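Local atomic coordinates of phosphate transporter (Thermotoga maritima MSB8, PDB entry 6L85), a protein that probably imports inorganic phosphate across the cell membrane, driven by sodium ions, as a bacterial relative of the human SLC20 carriers. Residues Val23-Ala35 / Met308-Asn320. Numbering follows the deposited sequence.
Sequences VANSMATAVGARA and METVGEKITTLTN. With NA (sodium ion), chain S.
Met308 lays its long, flexible side chain as a knob among Val23, Ala24, Met27 and Val31, with SD 3.7 Å from Met27 CB and CE against both methyls of Val23. CG stands anti to the backbone N (chi1 -156°) and the chain runs on extended to SD, where the bend at chi3 lays CE on Val23; the side chain also touches Ala41 of helix 38-56. Shortened to an alanine, this position would probably leave a gap among the four residues and take from the methyls of Val23 the packing that CE gives them. One turn on, branched Val311 spreads its methyls over two small residues, CG1 lying 3.7 Å from Ala28 CB and CG2 near Ala24 CB. Gly32 and Gly312, with CA atoms 4.5 Å apart, bring the backbones close; a CB on Gly32 would clash with Gly312 O. Beyond them, where helix 2-32 closes in a Schellman motif, the bent side chain of Arg34 brings NH2 into a salt bridge with Glu313 OE2 (3.0 Å), met on its syn side, the guanidinium and carboxylate planes only 7° apart. Ile315 sets CD1 on Ala28, against both its CB and its carbonyl O, and beside CG2 of Thr29, whose OG1 binds a sodium ion with Gln243, Ser247 and Asp327. The methyl of Thr316 rests on Gly32 O, while Leu318 CD2 reaches Thr29 CG2 at 4.2 Å. Asn320 uses both amide ends: ND2 donates to a water held by Ala33 O, and OD1 accepts from Gln243, a ligand of that same sodium.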
ATOM      1  N   VAL B  23      19.512   4.993   5.227  1.00 34.82           N
ATOM      2  CA  VAL B  23      18.269   5.684   5.594  1.00 34.63           C
ATOM      3  C   VAL B  23      18.410   7.204   5.434  1.00 39.38           C
ATOM      4  O   VAL B  23      17.463   7.881   4.987  1.00 40.45           O
ATOM      5  CB  VAL B  23      17.800   5.268   7.009  1.00 41.00           C
ATOM      6  CG1 VAL B  23      18.826   5.621   8.078  1.00 39.29           C
ATOM      7  CG2 VAL B  23      16.418   5.873   7.319  1.00 42.49           C
ATOM      8  N   ALA B  24      19.609   7.746   5.684  1.00 39.52           N
ATOM      9  CA  ALA B  24      19.869   9.173   5.447  1.00 41.55           C
ATOM     10  C   ALA B  24      19.458   9.618   4.046  1.00 42.56           C
ATOM     11  O   ALA B  24      18.917  10.723   3.888  1.00 41.40           O
ATOM     12  CB  ALA B  24      21.348   9.497   5.673  1.00 43.63           C
ATOM     13  N   ASN B  25      19.665   8.759   3.030  1.00 34.52           N
ATOM     14  CA  ASN B  25      19.399   9.154   1.642  1.00 40.63           C
ATOM     15  C   ASN B  25      17.931   9.512   1.416  1.00 40.37           C
ATOM     16  O   ASN B  25      17.606  10.242   0.468  1.00 40.51           O
ATOM     17  CB  ASN B  25      19.764   8.036   0.649  1.00 37.28           C
ATOM     18  CG  ASN B  25      21.230   7.595   0.717  1.00 39.64           C
ATOM     19  OD1 ASN B  25      22.034   8.091   1.517  1.00 36.94           O
ATOM     20  ND2 ASN B  25      21.573   6.629  -0.133  1.00 37.81           N
ATOM     21  N   SER B  26      17.024   8.938   2.200  1.00 38.69           N
ATOM     22  CA  SER B  26      15.616   9.269   2.043  1.00 42.02           C
ATOM     23  C   SER B  26      15.098  10.208   3.118  1.00 36.64           C
ATOM     24  O   SER B  26      14.259  11.060   2.812  1.00 37.53           O
ATOM     25  CB  SER B  26      14.756   7.998   2.035  1.00 39.59           C
ATOM     26  OG  SER B  26      14.820   7.319   3.268  1.00 38.59           O
ATOM     27  N   MET B  27      15.593  10.103   4.356  1.00 33.84           N
ATOM     28  CA  MET B  27      14.976  10.827   5.462  1.00 41.03           C
ATOM     29  C   MET B  27      15.740  12.069   5.928  1.00 43.31           C
ATOM     30  O   MET B  27      15.180  12.830   6.720  1.00 42.22           O
ATOM     31  CB  MET B  27      14.768   9.892   6.669  1.00 40.99           C
ATOM     32  CG  MET B  27      13.707   8.801   6.425  1.00 40.54           C
ATOM     33  SD  MET B  27      12.042   9.468   6.095  1.00 49.67           S
ATOM     34  CE  MET B  27      11.158   7.971   5.692  1.00 45.61           C
ATOM     35  N   ALA B  28      16.980  12.313   5.472  1.00 44.53           N
ATOM     36  CA  ALA B  28      17.724  13.459   5.987  1.00 45.45           C
ATOM     37  C   ALA B  28      17.067  14.783   5.606  1.00 44.87           C
ATOM     38  O   ALA B  28      17.128  15.732   6.381  1.00 45.76           O
ATOM     39  CB  ALA B  28      19.173  13.424   5.494  1.00 48.08           C
ATOM     40  N   THR B  29      16.443  14.875   4.431  1.00 41.62           N
ATOM     41  CA  THR B  29      15.727  16.100   4.081  1.00 43.81           C
ATOM     42  C   THR B  29      14.628  16.403   5.101  1.00 47.73           C
ATOM     43  O   THR B  29      14.542  17.523   5.619  1.00 45.26           O
ATOM     44  CB  THR B  29      15.135  15.989   2.671  1.00 43.15           C
ATOM     45  OG1 THR B  29      14.414  14.759   2.553  1.00 48.22           O
ATOM     46  CG2 THR B  29      16.245  16.014   1.600  1.00 45.22           C
ATOM     47  N   ALA B  30      13.786  15.405   5.408  1.00 42.63           N
ATOM     48  CA  ALA B  30      12.663  15.599   6.322  1.00 48.02           C
ATOM     49  C   ALA B  30      13.143  15.831   7.749  1.00 43.85           C
ATOM     50  O   ALA B  30      12.563  16.640   8.476  1.00 43.17           O
ATOM     51  CB  ALA B  30      11.712  14.386   6.274  1.00 41.70           C
ATOM     52  N   VAL B  31      14.194  15.121   8.165  1.00 43.75           N
ATOM     53  CA  VAL B  31      14.711  15.284   9.518  1.00 46.11           C
ATOM     54  C   VAL B  31      15.403  16.635   9.676  1.00 50.58           C
ATOM     55  O   VAL B  31      15.276  17.288  10.717  1.00 51.21           O
ATOM     56  CB  VAL B  31      15.661  14.130   9.873  1.00 44.22           C
ATOM     57  CG1 VAL B  31      16.440  14.491  11.124  1.00 41.87           C
ATOM     58  CG2 VAL B  31      14.887  12.837  10.082  1.00 46.89           C
ATOM     59  N   GLY B  32      16.136  17.077   8.648  1.00 46.17           N
ATOM     60  CA  GLY B  32      16.878  18.319   8.739  1.00 52.71           C
ATOM     61  C   GLY B  32      15.998  19.553   8.725  1.00 56.45           C
ATOM     62  O   GLY B  32      16.351  20.572   9.321  1.00 57.14           O
ATOM     63  N   ALA B  33      14.868  19.496   8.023  1.00 53.38           N
ATOM     64  CA  ALA B  33      13.874  20.553   8.100  1.00 50.67           C
ATOM     65  C   ALA B  33      13.015  20.451   9.362  1.00 51.62           C
ATOM     66  O   ALA B  33      12.074  21.233   9.520  1.00 52.19           O
ATOM     67  CB  ALA B  33      12.984  20.513   6.855  1.00 42.36           C
ATOM     68  N   ARG B  34      13.313  19.488  10.236  1.00 47.33           N
ATOM     69  CA  ARG B  34      12.535  19.143  11.432  1.00 53.82           C
ATOM     70  C   ARG B  34      11.068  18.835  11.115  1.00 52.48           C
ATOM     71  O   ARG B  34      10.207  18.940  11.991  1.00 53.20           O
ATOM     72  CB  ARG B  34      12.626  20.231  12.522  1.00 53.25           C
ATOM     73  CG  ARG B  34      13.997  20.902  12.657  1.00 65.05           C
ATOM     74  CD  ARG B  34      14.958  20.106  13.545  1.00 72.57           C
ATOM     75  NE  ARG B  34      16.365  20.345  13.189  1.00 80.81           N
ATOM     76  CZ  ARG B  34      17.317  19.407  13.142  1.00 79.85           C
ATOM     77  NH1 ARG B  34      17.039  18.134  13.421  1.00 71.45           N
ATOM     78  NH2 ARG B  34      18.558  19.743  12.807  1.00 81.92           N
ATOM     79  N   ALA B  35      10.753  18.417   9.888  1.00 51.32           N
ATOM     80  CA  ALA B  35       9.382  17.999   9.608  1.00 46.17           C
ATOM     81  C   ALA B  35       9.001  16.747  10.399  1.00 49.91           C
ATOM     82  O   ALA B  35       7.810  16.496  10.626  1.00 47.83           O
ATOM     83  CB  ALA B  35       9.189  17.757   8.112  1.00 40.86           C
ATOM     84  N   MET B 308      21.951   9.157   9.942  1.00 70.52           N
ATOM     85  CA  MET B 308      20.869  10.031   9.496  1.00 68.51           C
ATOM     86  C   MET B 308      21.014  11.434  10.087  1.00 74.83           C
ATOM     87  O   MET B 308      21.010  12.431   9.352  1.00 71.17           O
ATOM     88  CB  MET B 308      19.517   9.418   9.873  1.00 62.56           C
ATOM     89  CG  MET B 308      18.354   9.870   9.038  1.00 52.68           C
ATOM     90  SD  MET B 308      16.796   9.237   9.696  1.00 75.29           S
ATOM     91  CE  MET B 308      17.288   7.868  10.767  1.00 57.34           C
ATOM     92  N   GLU B 309      21.120  11.535  11.424  1.00 79.76           N
ATOM     93  CA  GLU B 309      21.293  12.837  12.076  1.00 77.26           C
ATOM     94  C   GLU B 309      22.758  13.266  12.137  1.00 81.59           C
ATOM     95  O   GLU B 309      23.227  13.815  13.139  1.00 87.43           O
ATOM     96  CB  GLU B 309      20.692  12.767  13.479  1.00 78.67           C
ATOM     97  CG  GLU B 309      21.235  11.593  14.294  1.00 78.06           C
ATOM     98  CD  GLU B 309      20.976  11.697  15.786  1.00 80.24           C
ATOM     99  OE1 GLU B 309      21.390  12.707  16.394  1.00 81.60           O
ATOM    100  OE2 GLU B 309      20.380  10.752  16.351  1.00 77.27           O
ATOM    101  N   THR B 310      23.478  13.036  11.062  1.00 78.49           N
ATOM    102  CA  THR B 310      24.796  13.538  10.702  1.00 76.22           C
ATOM    103  C   THR B 310      24.793  14.059   9.274  1.00 82.13           C
ATOM    104  O   THR B 310      25.479  15.043   8.971  1.00 83.02           O
ATOM    105  CB  THR B 310      25.855  12.440  10.887  1.00 83.53           C
ATOM    106  OG1 THR B 310      25.898  12.062  12.271  1.00 86.53           O
ATOM    107  CG2 THR B 310      27.231  12.920  10.447  1.00 76.93           C
ATOM    108  N   VAL B 311      24.031  13.417   8.384  1.00 78.55           N
ATOM    109  CA  VAL B 311      23.743  14.054   7.101  1.00 75.38           C
ATOM    110  C   VAL B 311      22.721  15.181   7.285  1.00 76.92           C
ATOM    111  O   VAL B 311      22.823  16.242   6.652  1.00 69.66           O
ATOM    112  CB  VAL B 311      23.272  13.006   6.072  1.00 71.41           C
ATOM    113  CG1 VAL B 311      22.799  13.690   4.787  1.00 61.92           C
ATOM    114  CG2 VAL B 311      24.399  12.030   5.768  1.00 70.19           C
ATOM    115  N   GLY B 312      21.751  14.988   8.192  1.00 73.65           N
ATOM    116  CA  GLY B 312      20.689  15.972   8.351  1.00 71.45           C
ATOM    117  C   GLY B 312      21.180  17.336   8.808  1.00 77.81           C
ATOM    118  O   GLY B 312      20.669  18.369   8.361  1.00 72.71           O
ATOM    119  N   GLU B 313      22.174  17.364   9.706  1.00 79.57           N
ATOM    120  CA  GLU B 313      22.686  18.647  10.193  1.00 80.74           C
ATOM    121  C   GLU B 313      23.208  19.507   9.056  1.00 77.47           C
ATOM    122  O   GLU B 313      23.072  20.738   9.090  1.00 80.63           O
ATOM    123  CB  GLU B 313      23.788  18.442  11.228  1.00 83.48           C
ATOM    124  CG  GLU B 313      23.295  18.121  12.634  1.00 86.59           C
ATOM    125  CD  GLU B 313      21.992  18.827  12.991  1.00 94.93           C
ATOM    126  OE1 GLU B 313      21.909  20.071  12.842  1.00 96.26           O
ATOM    127  OE2 GLU B 313      21.046  18.128  13.423  1.00 94.47           O
ATOM    128  N   LYS B 314      23.777  18.877   8.029  1.00 77.30           N
ATOM    129  CA  LYS B 314      24.402  19.599   6.929  1.00 77.08           C
ATOM    130  C   LYS B 314      23.395  20.229   5.972  1.00 75.51           C
ATOM    131  O   LYS B 314      23.800  21.027   5.122  1.00 75.25           O
ATOM    132  CB  LYS B 314      25.334  18.649   6.170  1.00 76.84           C
ATOM    133  CG  LYS B 314      26.753  18.544   6.749  1.00 83.08           C
ATOM    134  CD  LYS B 314      26.774  17.974   8.170  1.00 80.36           C
ATOM    135  CE  LYS B 314      28.195  17.632   8.610  1.00 84.84           C
ATOM    136  NZ  LYS B 314      28.215  16.775   9.832  1.00 84.95           N
ATOM    137  N   ILE B 315      22.102  19.903   6.081  1.00 75.91           N
ATOM    138  CA  ILE B 315      21.114  20.414   5.131  1.00 74.05           C
ATOM    139  C   ILE B 315      19.942  21.092   5.834  1.00 69.20           C
ATOM    140  O   ILE B 315      18.880  21.278   5.231  1.00 69.02           O
ATOM    141  CB  ILE B 315      20.601  19.299   4.196  1.00 68.92           C
ATOM    142  CG1 ILE B 315      19.892  18.197   4.995  1.00 66.18           C
ATOM    143  CG2 ILE B 315      21.749  18.728   3.368  1.00 69.95           C
ATOM    144  CD1 ILE B 315      19.287  17.117   4.138  1.00 59.13           C
ATOM    145  N   THR B 316      20.115  21.476   7.102  1.00 71.14           N
ATOM    146  CA  THR B 316      19.037  22.197   7.780  1.00 72.03           C
ATOM    147  C   THR B 316      18.782  23.571   7.172  1.00 72.82           C
ATOM    148  O   THR B 316      17.778  24.203   7.513  1.00 75.31           O
ATOM    149  CB  THR B 316      19.322  22.362   9.278  1.00 72.59           C
ATOM    150  OG1 THR B 316      20.362  23.331   9.467  1.00 76.76           O
ATOM    151  CG2 THR B 316      19.710  21.033   9.914  1.00 72.15           C
ATOM    152  N   THR B 317      19.662  24.041   6.293  1.00 69.16           N
ATOM    153  CA  THR B 317      19.437  25.260   5.535  1.00 73.85           C
ATOM    154  C   THR B 317      18.818  24.985   4.168  1.00 71.91           C
ATOM    155  O   THR B 317      18.644  25.922   3.377  1.00 74.48           O
ATOM    156  CB  THR B 317      20.756  26.038   5.373  1.00 77.81           C
ATOM    157  OG1 THR B 317      21.721  25.232   4.674  1.00 80.72           O
ATOM    158  CG2 THR B 317      21.316  26.416   6.740  1.00 73.05           C
ATOM    159  N   LEU B 318      18.494  23.729   3.867  1.00 63.16           N
ATOM    160  CA  LEU B 318      17.794  23.395   2.631  1.00 61.60           C
ATOM    161  C   LEU B 318      16.313  23.749   2.778  1.00 54.92           C
ATOM    162  O   LEU B 318      15.641  23.249   3.684  1.00 57.94           O
ATOM    163  CB  LEU B 318      17.973  21.912   2.315  1.00 61.41           C
ATOM    164  CG  LEU B 318      17.563  21.453   0.919  1.00 59.10           C
ATOM    165  CD1 LEU B 318      18.470  22.111  -0.123  1.00 52.74           C
ATOM    166  CD2 LEU B 318      17.620  19.925   0.826  1.00 55.90           C
ATOM    167  N   THR B 319      15.801  24.614   1.904  1.00 51.86           N
ATOM    168  CA  THR B 319      14.390  24.961   2.001  1.00 50.41           C
ATOM    169  C   THR B 319      13.530  23.716   1.801  1.00 51.64           C
ATOM    170  O   THR B 319      13.946  22.724   1.192  1.00 51.74           O
ATOM    171  CB  THR B 319      13.987  26.022   0.970  1.00 49.55           C
ATOM    172  OG1 THR B 319      14.449  25.656  -0.340  1.00 52.73           O
ATOM    173  CG2 THR B 319      14.550  27.397   1.352  1.00 56.15           C
ATOM    174  N   ASN B 320      12.309  23.780   2.327  1.00 49.16           N
ATOM    175  CA  ASN B 320      11.392  22.657   2.181  1.00 47.60           C
ATOM    176  C   ASN B 320      11.031  22.407   0.725  1.00 47.38           C
ATOM    177  O   ASN B 320      10.859  21.247   0.319  1.00 44.22           O
ATOM    178  CB  ASN B 320      10.155  22.908   3.019  1.00 42.66           C
ATOM    179  CG  ASN B 320      10.439  22.730   4.489  1.00 50.65           C
ATOM    180  OD1 ASN B 320      10.763  21.625   4.930  1.00 53.82           O
ATOM    181  ND2 ASN B 320      10.364  23.813   5.252  1.00 40.98           N
TER
HETATM  182 NA    NA S 504      11.783  14.804   2.544  1.00 51.35          NA
HETATM  183  O   HOH W   1      16.408  19.697   4.687  1.00 50.07           O
HETATM  184  O   HOH W   2      11.821  23.392   7.790  1.00 48.36           O